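Cellobiose 2-epimerase (Ruminococcus albus, PDB 3VW5) catalyses the reversible epimerization of cellobiose to 4-O-beta-D-glucopyranosyl-D-mannose, inverting C2 of the reducing-end sugar without prior modification of the substrate. Local coordinates at residues L119-R124 and Y189-K194; I53-S58 and C371-G376; H243-T248 and V311-A316; G46-S51 and G367-P372. The protein carries 2 engineered substitutions. One frame throughout, in Å; residues are numbered along the deposited sequence.

Interaction 1 (L119-R124 and Y189-K194); sequences LSSYYR and YTELYK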
loop_
_atom_site.group_PDB
_atom_site.type_symbol
_atom_site.label_atom_id
_atom_site.label_comp_id
_atom_site.label_asym_id
_atom_site.label_seq_id
_atom_site.Cartn_x
_atom_site.Cartn_y
_atom_site.Cartn_z
ATOM N N LEU A 119 -11.584 3.489 -4.478
ATOM C CA LEU A 119 -12.986 3.700 -4.833
ATOM C C LEU A 119 -13.896 3.019 -3.815
ATOM O O LEU A 119 -14.893 3.602 -3.380
ATOM C CB LEU A 119 -13.283 3.213 -6.257
ATOM C CG LEU A 119 -12.690 4.079 -7.384
ATOM C CD1 LEU A 119 -12.681 3.360 -8.742
ATOM C CD2 LEU A 119 -13.342 5.460 -7.505
ATOM N N SER A 120 -13.543 1.797 -3.420
ATOM C CA SER A 120 -14.351 1.063 -2.457
ATOM C C SER A 120 -14.442 1.867 -1.190
ATOM O O SER A 120 -15.504 2.018 -0.607
ATOM C CB SER A 120 -13.759 -0.310 -2.156
ATOM O OG SER A 120 -13.804 -1.149 -3.293
ATOM N N SER A 121 -13.305 2.396 -0.774
ATOM C CA SER A 121 -13.220 3.153 0.462
ATOM C C SER A 121 -14.018 4.446 0.382
ATOM O O SER A 121 -14.640 4.855 1.351
ATOM C CB SER A 121 -11.757 3.458 0.769
ATOM O OG SER A 121 -11.179 2.367 1.439
ATOM N N TYR A 122 -13.992 5.084 -0.778
ATOM C CA TYR A 122 -14.682 6.348 -0.954
ATOM C C TYR A 122 -16.174 6.108 -0.886
ATOM O O TYR A 122 -16.909 6.911 -0.305
ATOM C CB TYR A 122 -14.314 7.002 -2.277
ATOM C CG TYR A 122 -15.069 8.281 -2.526
ATOM C CD1 TYR A 122 -14.869 9.391 -1.722
ATOM C CD2 TYR A 122 -15.983 8.378 -3.574
ATOM C CE1 TYR A 122 -15.553 10.559 -1.954
ATOM C CE2 TYR A 122 -16.674 9.539 -3.815
ATOM C CZ TYR A 122 -16.462 10.631 -2.998
ATOM O OH TYR A 122 -17.167 11.792 -3.232
ATOM N N TYR A 123 -16.616 4.987 -1.456
ATOM C CA TYR A 123 -18.005 4.562 -1.307
ATOM C C TYR A 123 -18.369 4.350 0.169
ATOM O O TYR A 123 -19.367 4.889 0.642
ATOM C CB TYR A 123 -18.300 3.307 -2.143
ATOM C CG TYR A 123 -19.628 2.645 -1.824
ATOM C CD1 TYR A 123 -20.844 3.277 -2.132
ATOM C CD2 TYR A 123 -19.668 1.395 -1.213
ATOM C CE1 TYR A 123 -22.046 2.683 -1.837
ATOM C CE2 TYR A 123 -20.855 0.793 -0.914
ATOM C CZ TYR A 123 -22.047 1.437 -1.227
ATOM O OH TYR A 123 -23.236 0.818 -0.927
ATOM N N ARG A 124 -17.569 3.577 0.903
ATOM C CA ARG A 124 -17.840 3.380 2.327
ATOM C C ARG A 124 -17.861 4.716 3.047
ATOM O O ARG A 124 -18.413 4.853 4.130
ATOM C CB ARG A 124 -16.794 2.476 2.972
ATOM C CG ARG A 124 -16.819 1.055 2.462
ATOM C CD ARG A 124 -15.810 0.196 3.205
ATOM N NE ARG A 124 -16.036 0.199 4.645
ATOM C CZ ARG A 124 -15.088 0.386 5.560
ATOM N NH1 ARG A 124 -13.820 0.607 5.195
ATOM N NH2 ARG A 124 -15.412 0.355 6.851
ATOM N N TYR A 189 -9.582 -6.246 -2.969
ATOM C CA TYR A 189 -10.765 -7.107 -2.958
ATOM C C TYR A 189 -11.339 -7.234 -1.560
ATOM O O TYR A 189 -12.556 -7.298 -1.386
ATOM C CB TYR A 189 -10.468 -8.492 -3.538
ATOM C CG TYR A 189 -10.296 -8.489 -5.031
ATOM C CD1 TYR A 189 -10.345 -9.674 -5.759
ATOM C CD2 TYR A 189 -10.089 -7.300 -5.723
ATOM C CE1 TYR A 189 -10.186 -9.680 -7.137
ATOM C CE2 TYR A 189 -9.934 -7.284 -7.104
ATOM C CZ TYR A 189 -9.975 -8.481 -7.807
ATOM O OH TYR A 189 -9.812 -8.481 -9.184
ATOM N N THR A 190 -10.461 -7.274 -0.563
ATOM C CA THR A 190 -10.900 -7.210 0.823
ATOM C C THR A 190 -11.812 -6.005 1.024
ATOM O O THR A 190 -12.851 -6.116 1.661
ATOM C CB THR A 190 -9.719 -7.119 1.806
ATOM O OG1 THR A 190 -8.902 -8.280 1.668
ATOM C CG2 THR A 190 -10.223 -7.038 3.243
ATOM N N GLU A 191 -11.432 -4.861 0.467
ATOM C CA GLU A 191 -12.164 -3.623 0.708
ATOM C C GLU A 191 -13.472 -3.600 -0.079
ATOM O O GLU A 191 -14.467 -3.092 0.406
ATOM C CB GLU A 191 -11.292 -2.388 0.384
ATOM C CG GLU A 191 -11.867 -1.031 0.799
ATOM C CD GLU A 191 -11.897 -0.823 2.317
ATOM O OE1 GLU A 191 -12.320 0.275 2.772
ATOM O OE2 GLU A 191 -11.496 -1.750 3.064
ATOM N N LEU A 192 -13.456 -4.142 -1.293
ATOM C CA LEU A 192 -14.653 -4.241 -2.123
ATOM C C LEU A 192 -15.659 -5.163 -1.460
ATOM O O LEU A 192 -16.853 -4.955 -1.567
ATOM C CB LEU A 192 -14.323 -4.812 -3.503
ATOM C CG LEU A 192 -14.976 -4.149 -4.720
ATOM C CD1 LEU A 192 -15.078 -5.140 -5.884
ATOM C CD2 LEU A 192 -16.328 -3.547 -4.380
ATOM N N TYR A 193 -15.173 -6.195 -0.781
ATOM C CA TYR A 193 -16.081 -7.139 -0.145
ATOM C C TYR A 193 -16.648 -6.518 1.127
ATOM O O TYR A 193 -17.834 -6.630 1.410
ATOM C CB TYR A 193 -15.380 -8.467 0.146
ATOM C CG TYR A 193 -16.280 -9.504 0.754
ATOM C CD1 TYR A 193 -17.068 -10.331 -0.048
ATOM C CD2 TYR A 193 -16.360 -9.651 2.125
ATOM C CE1 TYR A 193 -17.900 -11.274 0.500
ATOM C CE2 TYR A 193 -17.191 -10.594 2.695
ATOM C CZ TYR A 193 -17.961 -11.410 1.876
ATOM O OH TYR A 193 -18.796 -12.354 2.449
ATOM N N LYS A 194 -15.785 -5.853 1.885
ATOM C CA LYS A 194 -16.209 -5.095 3.055
ATOM C C LYS A 194 -17.324 -4.133 2.664
ATOM O O LYS A 194 -18.314 -3.989 3.375
ATOM C CB LYS A 194 -15.016 -4.326 3.639
ATOM C CG LYS A 194 -15.351 -3.368 4.771
ATOM C CD LYS A 194 -14.356 -3.522 5.905
ATOM C CE LYS A 194 -15.062 -3.782 7.241
ATOM N NZ LYS A 194 -14.091 -4.143 8.331
#

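Interaction 2 (I53-S58 and C371-G376); sequences ILWFYS and CPYHNG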
loop_
_atom_site.group_PDB
_atom_site.type_symbol
_atom_site.label_atom_id
_atom_site.label_comp_id
_atom_site.label_asym_id
_atom_site.label_seq_id
_atom_site.Cartn_x
_atom_site.Cartn_y
_atom_site.Cartn_z
ATOM N N ILE A 53 -4.064 8.847 -2.263
ATOM C CA ILE A 53 -4.629 10.029 -1.639
ATOM C C ILE A 53 -6.136 9.822 -1.408
ATOM O O ILE A 53 -6.629 10.016 -0.288
ATOM C CB ILE A 53 -4.329 11.284 -2.451
ATOM C CG1 ILE A 53 -2.827 11.528 -2.443
ATOM C CG2 ILE A 53 -5.061 12.508 -1.883
ATOM C CD1 ILE A 53 -2.346 12.536 -3.486
ATOM N N LEU A 54 -6.848 9.389 -2.453
ATOM C CA LEU A 54 -8.284 9.072 -2.343
ATOM C C LEU A 54 -8.528 8.089 -1.207
ATOM O O LEU A 54 -9.375 8.320 -0.341
ATOM C CB LEU A 54 -8.855 8.533 -3.659
ATOM C CG LEU A 54 -10.339 8.124 -3.634
ATOM C CD1 LEU A 54 -11.218 9.178 -2.968
ATOM C CD2 LEU A 54 -10.890 7.776 -5.013
ATOM N N TRP A 55 -7.766 7.002 -1.177
ATOM C CA TRP A 55 -7.918 6.067 -0.077
ATOM C C TRP A 55 -7.702 6.760 1.267
ATOM O O TRP A 55 -8.420 6.518 2.235
ATOM C CB TRP A 55 -6.979 4.852 -0.200
ATOM C CG TRP A 55 -7.177 3.940 0.988
ATOM C CD1 TRP A 55 -8.060 2.907 1.089
ATOM C CD2 TRP A 55 -6.529 4.037 2.270
ATOM N NE1 TRP A 55 -7.982 2.335 2.333
ATOM C CE2 TRP A 55 -7.056 3.013 3.082
ATOM C CE3 TRP A 55 -5.545 4.883 2.803
ATOM C CZ2 TRP A 55 -6.644 2.821 4.400
ATOM C CZ3 TRP A 55 -5.140 4.686 4.116
ATOM C CH2 TRP A 55 -5.684 3.670 4.894
ATOM N N PHE A 56 -6.690 7.617 1.314
ATOM C CA PHE A 56 -6.271 8.235 2.555
ATOM C C PHE A 56 -7.307 9.193 3.113
ATOM O O PHE A 56 -7.638 9.138 4.303
ATOM C CB PHE A 56 -4.976 9.001 2.344
ATOM C CG PHE A 56 -4.650 9.936 3.462
ATOM C CD1 PHE A 56 -4.176 9.447 4.658
ATOM C CD2 PHE A 56 -4.825 11.296 3.314
ATOM C CE1 PHE A 56 -3.873 10.293 5.684
ATOM C CE2 PHE A 56 -4.506 12.157 4.338
ATOM C CZ PHE A 56 -4.032 11.659 5.529
ATOM N N TYR A 57 -7.812 10.082 2.265
ATOM C CA TYR A 57 -8.810 11.021 2.746
ATOM C C TYR A 57 -10.087 10.304 3.104
ATOM O O TYR A 57 -10.669 10.556 4.173
ATOM C CB TYR A 57 -9.047 12.149 1.750
ATOM C CG TYR A 57 -8.018 13.245 1.879
ATOM C CD1 TYR A 57 -7.852 13.928 3.089
ATOM C CD2 TYR A 57 -7.208 13.593 0.809
ATOM C CE1 TYR A 57 -6.921 14.933 3.219
ATOM C CE2 TYR A 57 -6.269 14.593 0.930
ATOM C CZ TYR A 57 -6.126 15.261 2.136
ATOM O OH TYR A 57 -5.187 16.259 2.256
ATOM N N SER A 58 -10.519 9.396 2.233
ATOM C CA SER A 58 -11.721 8.630 2.533
ATOM C C SER A 58 -11.610 7.990 3.929
ATOM O O SER A 58 -12.544 8.053 4.722
ATOM C CB SER A 58 -12.036 7.594 1.434
ATOM O OG SER A 58 -12.072 8.188 0.137
ATOM N N CYS A 371 3.406 8.810 -0.989
ATOM C CA CYS A 371 2.071 9.390 -0.786
ATOM C C CYS A 371 1.674 9.303 0.696
ATOM O O CYS A 371 2.492 8.911 1.520
ATOM C CB CYS A 371 1.037 8.646 -1.651
ATOM S SG CYS A 371 1.697 7.192 -2.518
ATOM N N PRO A 372 0.416 9.672 1.041
ATOM C CA PRO A 372 0.027 9.605 2.459
ATOM C C PRO A 372 -0.525 8.258 2.897
ATOM O O PRO A 372 -0.972 8.130 4.026
ATOM C CB PRO A 372 -1.068 10.676 2.574
ATOM C CG PRO A 372 -1.657 10.751 1.245
ATOM C CD PRO A 372 -0.588 10.386 0.231
ATOM N N TYR A 373 -0.482 7.268 2.021
ATOM C CA TYR A 373 -1.183 6.012 2.250
ATOM C C TYR A 373 -0.539 5.120 3.321
ATOM O O TYR A 373 -1.177 4.798 4.330
ATOM C CB TYR A 373 -1.399 5.305 0.906
ATOM C CG TYR A 373 -1.278 3.794 0.881
ATOM C CD1 TYR A 373 -2.261 2.979 1.433
ATOM C CD2 TYR A 373 -0.204 3.178 0.235
ATOM C CE1 TYR A 373 -2.153 1.597 1.374
ATOM C CE2 TYR A 373 -0.090 1.804 0.173
ATOM C CZ TYR A 373 -1.058 1.015 0.742
ATOM O OH TYR A 373 -0.945 -0.358 0.679
ATOM N N HIS A 374 0.725 4.752 3.136
ATOM C CA HIS A 374 1.403 3.920 4.132
ATOM C C HIS A 374 1.445 4.543 5.533
ATOM O O HIS A 374 1.112 3.878 6.531
ATOM C CB HIS A 374 2.816 3.533 3.673
ATOM C CG HIS A 374 2.844 2.458 2.628
ATOM N ND1 HIS A 374 2.506 1.147 2.901
ATOM C CD2 HIS A 374 3.181 2.496 1.316
ATOM C CE1 HIS A 374 2.633 0.426 1.800
ATOM N NE2 HIS A 374 3.047 1.220 0.826
ATOM N N ASN A 375 1.868 5.803 5.628
ATOM C CA ASN A 375 2.024 6.406 6.950
ATOM C C ASN A 375 0.681 6.853 7.539
ATOM O O ASN A 375 0.451 6.734 8.763
ATOM C CB ASN A 375 3.083 7.522 6.961
ATOM C CG ASN A 375 2.814 8.580 5.929
ATOM O OD1 ASN A 375 1.824 8.505 5.199
ATOM N ND2 ASN A 375 3.682 9.580 5.860
ATOM N N GLY A 376 -0.198 7.344 6.660
ATOM C CA GLY A 376 -1.604 7.546 6.985
ATOM C C GLY A 376 -2.277 6.293 7.531
ATOM O O GLY A 376 -2.901 6.313 8.602
#

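Interaction 3 (H243-T248 and V311-A316); sequences HDIEAT and VGFINA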
loop_
_atom_site.group_PDB
_atom_site.type_symbol
_atom_site.label_atom_id
_atom_site.label_comp_id
_atom_site.label_asym_id
_atom_site.label_seq_id
_atom_site.Cartn_x
_atom_site.Cartn_y
_atom_site.Cartn_z
ATOM N N HIS A 243 7.355 -5.921 2.751
ATOM C CA HIS A 243 6.193 -6.646 2.247
ATOM C C HIS A 243 5.795 -7.808 3.146
ATOM O O HIS A 243 4.623 -8.129 3.268
ATOM C CB HIS A 243 6.417 -7.123 0.826
ATOM C CG HIS A 243 6.437 -6.017 -0.174
ATOM N ND1 HIS A 243 7.598 -5.551 -0.751
ATOM C CD2 HIS A 243 5.434 -5.276 -0.704
ATOM C CE1 HIS A 243 7.312 -4.582 -1.597
ATOM N NE2 HIS A 243 6.007 -4.390 -1.584
ATOM N N ASP A 244 6.770 -8.438 3.788
ATOM C CA ASP A 244 6.463 -9.563 4.654
ATOM C C ASP A 244 5.578 -9.141 5.806
ATOM O O ASP A 244 4.493 -9.688 5.997
ATOM C CB ASP A 244 7.743 -10.205 5.180
ATOM C CG ASP A 244 8.253 -11.304 4.273
ATOM O OD1 ASP A 244 8.773 -12.309 4.803
ATOM O OD2 ASP A 244 8.132 -11.168 3.034
ATOM N N ILE A 245 6.043 -8.160 6.570
ATOM C CA ILE A 245 5.312 -7.686 7.736
ATOM C C ILE A 245 3.970 -7.037 7.346
ATOM O O ILE A 245 2.994 -7.134 8.081
ATOM C CB ILE A 245 6.188 -6.739 8.623
ATOM C CG1 ILE A 245 5.590 -6.607 10.030
ATOM C CG2 ILE A 245 6.362 -5.382 7.962
ATOM C CD1 ILE A 245 5.198 -7.938 10.660
ATOM N N GLU A 246 3.921 -6.394 6.190
ATOM C CA GLU A 246 2.674 -5.833 5.677
ATOM C C GLU A 246 1.662 -6.927 5.312
ATOM O O GLU A 246 0.479 -6.857 5.669
ATOM C CB GLU A 246 2.950 -4.975 4.446
ATOM C CG GLU A 246 1.745 -4.229 3.934
ATOM C CD GLU A 246 2.014 -3.550 2.612
ATOM O OE1 GLU A 246 3.079 -3.819 2.009
ATOM O OE2 GLU A 246 1.166 -2.739 2.177
ATOM N N ALA A 247 2.133 -7.938 4.592
ATOM C CA ALA A 247 1.275 -9.042 4.189
ATOM C C ALA A 247 0.623 -9.723 5.389
ATOM O O ALA A 247 -0.533 -10.130 5.309
ATOM C CB ALA A 247 2.042 -10.044 3.345
ATOM N N THR A 248 1.343 -9.830 6.506
ATOM C CA THR A 248 0.794 -10.524 7.677
ATOM C C THR A 248 -0.517 -9.926 8.159
ATOM O O THR A 248 -1.497 -10.653 8.332
ATOM C CB THR A 248 1.769 -10.595 8.858
ATOM O OG1 THR A 248 2.063 -9.271 9.346
ATOM C CG2 THR A 248 3.046 -11.333 8.446
ATOM N N VAL A 311 2.142 -1.466 12.340
ATOM C CA VAL A 311 0.871 -2.181 12.251
ATOM C C VAL A 311 1.041 -3.702 12.412
ATOM O O VAL A 311 0.345 -4.331 13.210
ATOM C CB VAL A 311 0.167 -1.931 10.917
ATOM C CG1 VAL A 311 -1.189 -2.639 10.907
ATOM C CG2 VAL A 311 -0.001 -0.445 10.665
ATOM N N GLY A 312 1.953 -4.292 11.645
ATOM C CA GLY A 312 2.120 -5.734 11.633
ATOM C C GLY A 312 2.501 -6.312 12.981
ATOM O O GLY A 312 2.061 -7.394 13.351
ATOM N N PHE A 313 3.334 -5.588 13.715
ATOM C CA PHE A 313 3.735 -5.999 15.052
ATOM C C PHE A 313 2.588 -5.911 16.072
ATOM O O PHE A 313 2.462 -6.771 16.955
ATOM C CB PHE A 313 4.922 -5.159 15.522
ATOM C CG PHE A 313 6.236 -5.576 14.931
ATOM C CD1 PHE A 313 6.447 -6.894 14.527
ATOM C CD2 PHE A 313 7.271 -4.650 14.784
ATOM C CE1 PHE A 313 7.660 -7.287 13.987
ATOM C CE2 PHE A 313 8.486 -5.031 14.244
ATOM C CZ PHE A 313 8.679 -6.358 13.846
ATOM N N ILE A 314 1.778 -4.857 15.963
ATOM C CA ILE A 314 0.626 -4.686 16.836
ATOM C C ILE A 314 -0.379 -5.799 16.560
ATOM O O ILE A 314 -0.886 -6.440 17.485
ATOM C CB ILE A 314 -0.022 -3.301 16.654
ATOM C CG1 ILE A 314 0.913 -2.224 17.223
ATOM C CG2 ILE A 314 -1.408 -3.254 17.300
ATOM C CD1 ILE A 314 0.396 -0.818 17.081
ATOM N N ASN A 315 -0.632 -6.030 15.276
ATOM C CA ASN A 315 -1.457 -7.136 14.823
ATOM C C ASN A 315 -0.967 -8.486 15.346
ATOM O O ASN A 315 -1.772 -9.341 15.741
ATOM C CB ASN A 315 -1.510 -7.157 13.298
ATOM C CG ASN A 315 -2.491 -8.174 12.770
ATOM O OD1 ASN A 315 -3.700 -7.938 12.768
ATOM N ND2 ASN A 315 -1.979 -9.313 12.319
ATOM N N ALA A 316 0.351 -8.680 15.345
ATOM C CA ALA A 316 0.929 -9.931 15.825
ATOM C C ALA A 316 0.678 -10.084 17.325
ATOM O O ALA A 316 0.386 -11.188 17.803
ATOM C CB ALA A 316 2.415 -10.013 15.508
HETATM O O HOH W 1 1.181 -9.130 11.842
#

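Interaction 4 (G46-S51 and G367-P372); sequences GVILHS and GPWKCP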
loop_
_atom_site.group_PDB
_atom_site.type_symbol
_atom_site.label_atom_id
_atom_site.label_comp_id
_atom_site.label_asym_id
_atom_site.label_seq_id
_atom_site.Cartn_x
_atom_site.Cartn_y
_atom_site.Cartn_z
ATOM N N GLY A 46 0.797 10.891 -11.025
ATOM C CA GLY A 46 0.647 9.447 -11.121
ATOM C C GLY A 46 -0.691 9.002 -10.574
ATOM O O GLY A 46 -1.191 9.563 -9.586
ATOM N N VAL A 47 -1.290 7.992 -11.198
ATOM C CA VAL A 47 -2.623 7.591 -10.773
ATOM C C VAL A 47 -2.605 6.740 -9.499
ATOM O O VAL A 47 -3.524 6.829 -8.679
ATOM C CB VAL A 47 -3.481 6.996 -11.926
ATOM C CG1 VAL A 47 -2.825 7.277 -13.286
ATOM C CG2 VAL A 47 -3.769 5.532 -11.711
ATOM N N ILE A 48 -1.557 5.945 -9.307
ATOM C CA ILE A 48 -1.383 5.265 -8.020
ATOM C C ILE A 48 -1.304 6.266 -6.854
ATOM O O ILE A 48 -1.810 6.010 -5.763
ATOM C CB ILE A 48 -0.165 4.317 -8.019
ATOM C CG1 ILE A 48 -0.634 2.867 -7.912
ATOM C CG2 ILE A 48 0.738 4.599 -6.847
ATOM C CD1 ILE A 48 0.382 1.882 -8.438
ATOM N N LEU A 49 -0.683 7.408 -7.107
ATOM C CA LEU A 49 -0.577 8.466 -6.126
ATOM C C LEU A 49 -1.964 9.004 -5.782
ATOM O O LEU A 49 -2.294 9.181 -4.612
ATOM C CB LEU A 49 0.335 9.589 -6.652
ATOM C CG LEU A 49 0.364 10.932 -5.917
ATOM C CD1 LEU A 49 0.727 10.752 -4.464
ATOM C CD2 LEU A 49 1.301 11.920 -6.591
ATOM N N HIS A 50 -2.774 9.266 -6.808
ATOM C CA HIS A 50 -4.116 9.770 -6.586
ATOM C C HIS A 50 -5.038 8.752 -5.940
ATOM O O HIS A 50 -5.865 9.103 -5.098
ATOM C CB HIS A 50 -4.707 10.335 -7.866
ATOM C CG HIS A 50 -4.196 11.702 -8.185
ATOM N ND1 HIS A 50 -2.922 11.923 -8.663
ATOM C CD2 HIS A 50 -4.763 12.924 -8.039
ATOM C CE1 HIS A 50 -2.737 13.220 -8.823
ATOM N NE2 HIS A 50 -3.837 13.850 -8.452
ATOM N N SER A 51 -4.898 7.489 -6.297
ATOM C CA SER A 51 -5.715 6.499 -5.634
ATOM C C SER A 51 -5.361 6.424 -4.162
ATOM O O SER A 51 -6.235 6.276 -3.318
ATOM C CB SER A 51 -5.579 5.146 -6.314
ATOM O OG SER A 51 -6.064 5.238 -7.633
ATOM N N GLY A 367 5.960 12.008 -4.639
ATOM C CA GLY A 367 6.060 11.667 -6.048
ATOM C C GLY A 367 5.188 10.474 -6.384
ATOM O O GLY A 367 4.364 10.046 -5.570
ATOM N N PRO A 368 5.379 9.906 -7.583
ATOM C CA PRO A 368 4.546 8.782 -8.024
ATOM C C PRO A 368 4.567 7.613 -7.045
ATOM O O PRO A 368 3.570 6.913 -6.933
ATOM C CB PRO A 368 5.183 8.381 -9.363
ATOM C CG PRO A 368 5.867 9.603 -9.825
ATOM C CD PRO A 368 6.416 10.232 -8.575
ATOM N N TRP A 369 5.662 7.429 -6.325
ATOM C CA TRP A 369 5.770 6.306 -5.397
ATOM C C TRP A 369 5.734 6.652 -3.898
ATOM O O TRP A 369 5.797 5.759 -3.055
ATOM C CB TRP A 369 6.987 5.451 -5.729
ATOM C CG TRP A 369 6.768 4.564 -6.898
ATOM C CD1 TRP A 369 7.277 4.729 -8.154
ATOM C CD2 TRP A 369 5.971 3.363 -6.937
ATOM N NE1 TRP A 369 6.864 3.697 -8.971
ATOM C CE2 TRP A 369 6.061 2.850 -8.252
ATOM C CE3 TRP A 369 5.199 2.670 -5.986
ATOM C CZ2 TRP A 369 5.403 1.671 -8.644
ATOM C CZ3 TRP A 369 4.541 1.498 -6.380
ATOM C CH2 TRP A 369 4.651 1.013 -7.699
ATOM N N LYS A 370 5.607 7.933 -3.562
ATOM C CA LYS A 370 5.481 8.327 -2.157
ATOM C C LYS A 370 4.275 9.243 -1.908
ATOM O O LYS A 370 4.145 10.311 -2.526
ATOM C CB LYS A 370 6.778 8.957 -1.650
ATOM C CG LYS A 370 6.758 9.264 -0.173
ATOM C CD LYS A 370 8.133 9.625 0.337
ATOM C CE LYS A 370 8.106 9.883 1.837
ATOM N NZ LYS A 370 7.345 11.103 2.161
ATOM N N CYS A 371 3.406 8.810 -0.989
ATOM C CA CYS A 371 2.071 9.390 -0.786
ATOM C C CYS A 371 1.674 9.303 0.696
ATOM O O CYS A 371 2.492 8.911 1.520
ATOM C CB CYS A 371 1.037 8.646 -1.651
ATOM S SG CYS A 371 1.697 7.192 -2.518
ATOM N N PRO A 372 0.416 9.672 1.041
ATOM C CA PRO A 372 0.027 9.605 2.459
ATOM C C PRO A 372 -0.525 8.258 2.897
ATOM O O PRO A 372 -0.972 8.130 4.026
ATOM C CB PRO A 372 -1.068 10.676 2.574
ATOM C CG PRO A 372 -1.657 10.751 1.245
ATOM C CD PRO A 372 -0.588 10.386 0.231
#

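Interaction 1 (L119-R124 and Y189-K194)
E191 reaches from helix 179-196 to S120, S121 and R124 of helix 109-126, two inner helices of the (alpha/alpha)6 barrel whose axes run nearly parallel at 27°. Its CB lies 4.1 Å from the CB of S120, whose small side chain lets the helices come close; the S120 hydroxyl turns back to the carbonyl of I116 in its own helix. One bond further, E191 CG is 3.6 Å from S120 CB. The chain then bends at chi2 (70°), carrying the carboxylate over toward S121 and R124. OE1 takes two hydrogen bonds there, from S121 OG at 2.7 Å and from R124 NH1 at 2.9 Å, the second a salt bridge, and the donors come from opposite faces of the carboxylate. S121 OG is itself bonded to N59 of helix 47-64, so a hydroxyl suits this spot. R124 is long enough to reach the buried acid from the partly exposed side, and K194 lends its aliphatic part to one guanidinium face, CG standing 3.6 Å from R124 NE.

Interaction 2 (I53-S58 and C371-G376)
The rings of W55 and F56 meet Y373 and P372 where the first and last inner helices of the (alpha/alpha)6 barrel, 47-64 and 373-385, come together to close the ring. Two orientations dominate. Y373 turns its edge toward the six-membered ring of W55 in a T-shaped stack, the planes 85° apart and the centroids separated by 5.8 Å; Y373 CD1 approaches nearest, 4.0 Å from W55 CE3. The tyrosine hydroxyl is bonded to E187, so its ring can pack here while its polar end is satisfied elsewhere, and W55 also stacks on Y117. F56 likewise offers a face, here to an aliphatic ring. With CG anti to the backbone N (chi1 166°), its ring lies against P372, whose CB sits almost over the centre, 3.8 Å from the F56 centroid, in a CH-pi contact well suited to a rigid apolar proline. Replacing F56 by alanine would probably leave the P372 ring without its aromatic platform and open a gap beside G376. A beta carbon on G376 would point at the F56 ring and also crowd P372 O, so a glycine fits here. At the proline's CD end, I53 CG1 touches P372 CD at 3.7 Å, and F56 CE1 lies 3.8 Å from G376 CA.

Interaction 3 (H243-T248 and V311-A316)
I245 of helix 241-258 makes the apolar part of this contact by laying its side chain against the backbone of helix 303-318. CG1 stands anti to the backbone N (chi1 -162°), and the bend at chi2 lays CG1 and CD1 alongside the glycine, both 3.9 Å from G312 CA. G312 has no side chain, which leaves the branched isoleucine room to lie against the helix itself. The same CD1 methyl meets the F313 ring more loosely, 4.2 Å from CE1. F313 also touches F325 and S328 of the outer helix 323-340. Both segments belong to the inner ring of the (alpha/alpha)6 barrel; their axes pass 8.4 Å apart at 46°, running in the same general direction. The polar part is bridged by a water among buried residues. It donates to T248 OG1 at 2.7 Å and accepts from N315 ND2 at 3.2 Å. Threonine suits this position because its hydroxyl can do two jobs, accepting from the water and giving its own proton to I245 O at 2.7 Å, one turn back. The N315 amide is engaged at both ends beyond the water, ND2 with D252 in helix 241-258 and OD1 with R385 in helix 373-385.

Interaction 4 (G46-S51 and G367-P372)
L49 packs snugly against the backbone of 367-372 and the side chain of C371. With CG anti to the backbone N (chi1 167°), the L49 branch is carried toward the loop, CD1 meeting C371 CB at 3.5 Å and CD2 lying 3.7 Å from G367 O. Beside it I48, one residue earlier, rests its CG2 3.7 Å from P368 O. The contact is almost wholly van der Waals, with branched aliphatic residues covering the carbonyls of a tight turn. A serine in place of L49 would probably leave C371 CB without its apolar neighbour and open a gap over the G367 carbonyl. The loop is a type I beta turn from G367 to K370 that leads into helix 373-385, the last inner helix of the (alpha/alpha)6 barrel, while 46-51 starts the first, helix 47-64, with G46 as its N-cap. G46 O takes H50 ND1 at 3.1 Å in a nearly straight bond (166°) as well as H50 N. Toward the partly exposed P368 and W369 the fit slackens. P368 has its CB pointing away from the helix and takes part through its carbonyl, while its ring suits the turn; the broad W369 ring comes back only far enough to bring CH2 4.4 Å from I48 CD1. The buried K370 points away from the helix; its ammonium pairs with E348 and lies against W303 in a cation-pi contact.

All four contacts join elements around the inner ring of the barrel, yet their chemistry differs. Interactions 2 and 4 both join helix 47-64 to the last inner helix or the loop before it, share C371 and P372, and are apolar, the first aromatic and fully buried, the second aliphatic with a partly exposed margin at P368 and W369. Interactions 1 and 3 each pair two consecutive inner helices: interaction 1 relies on a charged pair that runs from the core to the partly exposed R124, interaction 3 on a bridging water and a glycine. Interaction 2 touches both of these, W55 packing on S121 and H374 and Y373 lying beside E246, whereas interactions 3 and 4 sit on opposite sides of the chain's centre.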